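Local coordinates for protein N-ACETYLMURAMOYL-L-ALANINE AMIDASE CwlV (Paenibacillus polymyxa, PDB 1JWQ) that probably hydrolyses the amide bond between N-acetylmuramoyl and L-alanine in peptidoglycan, this chain being its zinc-binding catalytic domain, at residues A73-S78 and T173-V178. Residues are numbered along the deposited sequence; the frame is centred on the assembly and turned at random.
Sequences ANVFVS and TEYLDV
Val75 and Leu176 meet tip to tip, a branched side chain on strand 75-82 against one on helix 158-176. Each valine methyl finds its own leucine methyl: CG1 of Val75 lies 3.8 Å from CD2 of Leu176, and CG2 of Val75 4.0 Å from CD1 of Leu176. Two forked, apolar ends suit this buried place, since the methyls of one branch can pair with those of the other and no polar group needs a partner. With CG1 of Val75 opposite its own carbonyl carbon (chi1 -64°), the same methyl also reaches the Tyr175 ring, 3.8 Å from CD2 of Tyr175, the valine and tyrosine running past one another, not end-on. A tyrosine fits here because its broad ring can lie against both this methyl and Phe104 of helix 102-116 while the residue stays partly exposed. Asn74 joins through its aliphatic part, CB standing 4.0 Å from CD2 of Leu176, while its OD1 accepts a hydrogen bond from the backbone N of Val3. An alanine in place of Leu176 would probably leave both Val75 methyls and Asn74 CB without their leucine partners, opening a gap beneath the helix. At Asp177, with positive phi (51°), the chain leaves helical geometry in a Schellman motif: Val178 N bonds back to Thr173 O and, weakly, Asp177 N to Glu174 O. Lys2 NZ holds the carbonyl O of Leu176. The contact helps join the C-terminal helix to strand 75-82 of the central sheet in this open alpha-beta-alpha domain, away from the zinc site; Leu176 also touches Val4 of the adjoining parallel strand 2-8, and Val75 meets Phe104.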
ATOM      1  N   ALA A  73       5.510   0.631  15.487  1.00 11.67           N
ATOM      2  CA  ALA A  73       5.822  -0.058  14.242  1.00 12.05           C
ATOM      3  C   ALA A  73       7.230   0.273  13.749  1.00 11.96           C
ATOM      4  O   ALA A  73       7.734   1.373  13.970  1.00 12.12           O
ATOM      5  CB  ALA A  73       4.794   0.315  13.172  1.00  8.99           C
ATOM      6  N   ASN A  74       7.865  -0.693  13.094  1.00 11.71           N
ATOM      7  CA  ASN A  74       9.193  -0.481  12.542  1.00 11.69           C
ATOM      8  C   ASN A  74       9.011   0.140  11.161  1.00 11.48           C
ATOM      9  O   ASN A  74       9.853   0.903  10.690  1.00 10.77           O
ATOM     10  CB  ASN A  74       9.954  -1.804  12.449  1.00 12.36           C
ATOM     11  CG  ASN A  74      10.342  -2.345  13.812  1.00 14.58           C
ATOM     12  OD1 ASN A  74       9.494  -2.809  14.576  1.00 15.75           O
ATOM     13  ND2 ASN A  74      11.627  -2.272  14.131  1.00 17.37           N
ATOM     14  N   VAL A  75       7.901  -0.204  10.516  1.00 12.44           N
ATOM     15  CA  VAL A  75       7.567   0.356   9.211  1.00 11.65           C
ATOM     16  C   VAL A  75       6.059   0.452   9.072  1.00 11.14           C
ATOM     17  O   VAL A  75       5.309  -0.258   9.742  1.00  9.99           O
ATOM     18  CB  VAL A  75       8.101  -0.492   8.033  1.00 12.52           C
ATOM     19  CG1 VAL A  75       9.619  -0.517   8.058  1.00 14.27           C
ATOM     20  CG2 VAL A  75       7.526  -1.900   8.092  1.00 14.36           C
ATOM     21  N   PHE A  76       5.625   1.341   8.188  1.00  9.85           N
ATOM     22  CA  PHE A  76       4.213   1.556   7.927  1.00  9.51           C
ATOM     23  C   PHE A  76       4.036   1.614   6.416  1.00  9.36           C
ATOM     24  O   PHE A  76       4.761   2.324   5.726  1.00 11.13           O
ATOM     25  CB  PHE A  76       3.771   2.869   8.579  1.00  9.51           C
ATOM     26  CG  PHE A  76       2.334   3.234   8.327  1.00  9.25           C
ATOM     27  CD1 PHE A  76       1.981   3.990   7.214  1.00  9.75           C
ATOM     28  CD2 PHE A  76       1.337   2.856   9.226  1.00 10.43           C
ATOM     29  CE1 PHE A  76       0.657   4.373   6.998  1.00  7.81           C
ATOM     30  CE2 PHE A  76       0.009   3.230   9.022  1.00  9.47           C
ATOM     31  CZ  PHE A  76      -0.331   3.992   7.905  1.00  9.67           C
ATOM     32  N   VAL A  77       3.090   0.843   5.904  1.00  9.55           N
ATOM     33  CA  VAL A  77       2.827   0.830   4.473  1.00  9.06           C
ATOM     34  C   VAL A  77       1.338   1.005   4.242  1.00  7.40           C
ATOM     35  O   VAL A  77       0.531   0.203   4.712  1.00  9.05           O
ATOM     36  CB  VAL A  77       3.258  -0.499   3.815  1.00  8.03           C
ATOM     37  CG1 VAL A  77       2.945  -0.465   2.320  1.00 10.67           C
ATOM     38  CG2 VAL A  77       4.750  -0.737   4.033  1.00  9.32           C
ATOM     39  N   SER A  78       0.979   2.064   3.528  1.00  8.41           N
ATOM     40  CA  SER A  78      -0.418   2.316   3.214  1.00  6.91           C
ATOM     41  C   SER A  78      -0.603   1.923   1.753  1.00  8.50           C
ATOM     42  O   SER A  78       0.169   2.340   0.891  1.00  9.92           O
ATOM     43  CB  SER A  78      -0.760   3.791   3.425  1.00  7.92           C
ATOM     44  OG  SER A  78      -2.157   3.992   3.299  1.00  8.68           O
ATOM     45  N   THR A 173      10.402  -7.084   3.853  1.00 12.38           N
ATOM     46  CA  THR A 173      11.351  -8.084   4.319  1.00 12.40           C
ATOM     47  C   THR A 173      12.790  -7.651   4.066  1.00 13.50           C
ATOM     48  O   THR A 173      13.645  -7.772   4.943  1.00 15.32           O
ATOM     49  CB  THR A 173      11.104  -9.425   3.619  1.00 12.38           C
ATOM     50  OG1 THR A 173       9.763  -9.849   3.883  1.00 13.52           O
ATOM     51  CG2 THR A 173      12.077 -10.483   4.127  1.00 11.37           C
ATOM     52  N   GLU A 174      13.053  -7.149   2.865  1.00 12.21           N
ATOM     53  CA  GLU A 174      14.396  -6.707   2.514  1.00 13.61           C
ATOM     54  C   GLU A 174      14.822  -5.510   3.349  1.00 14.00           C
ATOM     55  O   GLU A 174      15.935  -5.479   3.862  1.00 13.58           O
ATOM     56  CB  GLU A 174      14.470  -6.343   1.028  1.00 14.86           C
ATOM     57  CG  GLU A 174      14.316  -7.517   0.075  1.00 12.63           C
ATOM     58  CD  GLU A 174      15.552  -8.396   0.004  1.00 15.21           C
ATOM     59  OE1 GLU A 174      16.602  -8.013   0.567  1.00 15.10           O
ATOM     60  OE2 GLU A 174      15.473  -9.468  -0.632  1.00 15.32           O
ATOM     61  N   TYR A 175      13.938  -4.527   3.489  1.00 13.66           N
ATOM     62  CA  TYR A 175      14.271  -3.336   4.263  1.00 13.55           C
ATOM     63  C   TYR A 175      14.541  -3.655   5.726  1.00 14.14           C
ATOM     64  O   TYR A 175      15.486  -3.133   6.319  1.00 15.80           O
ATOM     65  CB  TYR A 175      13.151  -2.294   4.192  1.00 13.89           C
ATOM     66  CG  TYR A 175      13.509  -1.021   4.930  1.00 13.31           C
ATOM     67  CD1 TYR A 175      14.482  -0.157   4.429  1.00 16.72           C
ATOM     68  CD2 TYR A 175      12.915  -0.706   6.153  1.00 15.09           C
ATOM     69  CE1 TYR A 175      14.861   0.992   5.129  1.00 16.17           C
ATOM     70  CE2 TYR A 175      13.285   0.439   6.864  1.00 15.09           C
ATOM     71  CZ  TYR A 175      14.259   1.282   6.343  1.00 17.00           C
ATOM     72  OH  TYR A 175      14.629   2.413   7.035  1.00 16.20           O
ATOM     73  N   LEU A 176      13.706  -4.511   6.308  1.00 13.88           N
ATOM     74  CA  LEU A 176      13.855  -4.881   7.709  1.00 12.94           C
ATOM     75  C   LEU A 176      14.921  -5.948   7.917  1.00 15.53           C
ATOM     76  O   LEU A 176      15.220  -6.323   9.049  1.00 15.11           O
ATOM     77  CB  LEU A 176      12.514  -5.353   8.271  1.00 12.86           C
ATOM     78  CG  LEU A 176      11.478  -4.232   8.405  1.00 12.87           C
ATOM     79  CD1 LEU A 176      10.176  -4.800   8.952  1.00 11.94           C
ATOM     80  CD2 LEU A 176      12.023  -3.146   9.331  1.00 14.61           C
ATOM     81  N   ASP A 177      15.488  -6.425   6.813  1.00 15.39           N
ATOM     82  CA  ASP A 177      16.546  -7.427   6.851  1.00 17.73           C
ATOM     83  C   ASP A 177      16.170  -8.630   7.712  1.00 18.22           C
ATOM     84  O   ASP A 177      16.903  -9.019   8.622  1.00 19.06           O
ATOM     85  CB  ASP A 177      17.837  -6.771   7.358  1.00 20.29           C
ATOM     86  CG  ASP A 177      19.059  -7.652   7.176  1.00 23.16           C
ATOM     87  OD1 ASP A 177      19.116  -8.408   6.182  1.00 21.23           O
ATOM     88  OD2 ASP A 177      19.971  -7.568   8.023  1.00 23.26           O
ATOM     89  N   VAL A 178      15.015  -9.219   7.416  1.00 18.56           N
ATOM     90  CA  VAL A 178      14.546 -10.388   8.152  1.00 18.49           C
ATOM     91  C   VAL A 178      14.332 -11.579   7.220  1.00 19.60           C
ATOM     92  O   VAL A 178      13.427 -12.387   7.429  1.00 20.86           O
ATOM     93  CB  VAL A 178      13.224 -10.095   8.903  1.00 18.41           C
ATOM     94  CG1 VAL A 178      13.486  -9.138  10.059  1.00 18.03           C
ATOM     95  CG2 VAL A 178      12.194  -9.501   7.945  1.00 16.64           C
TER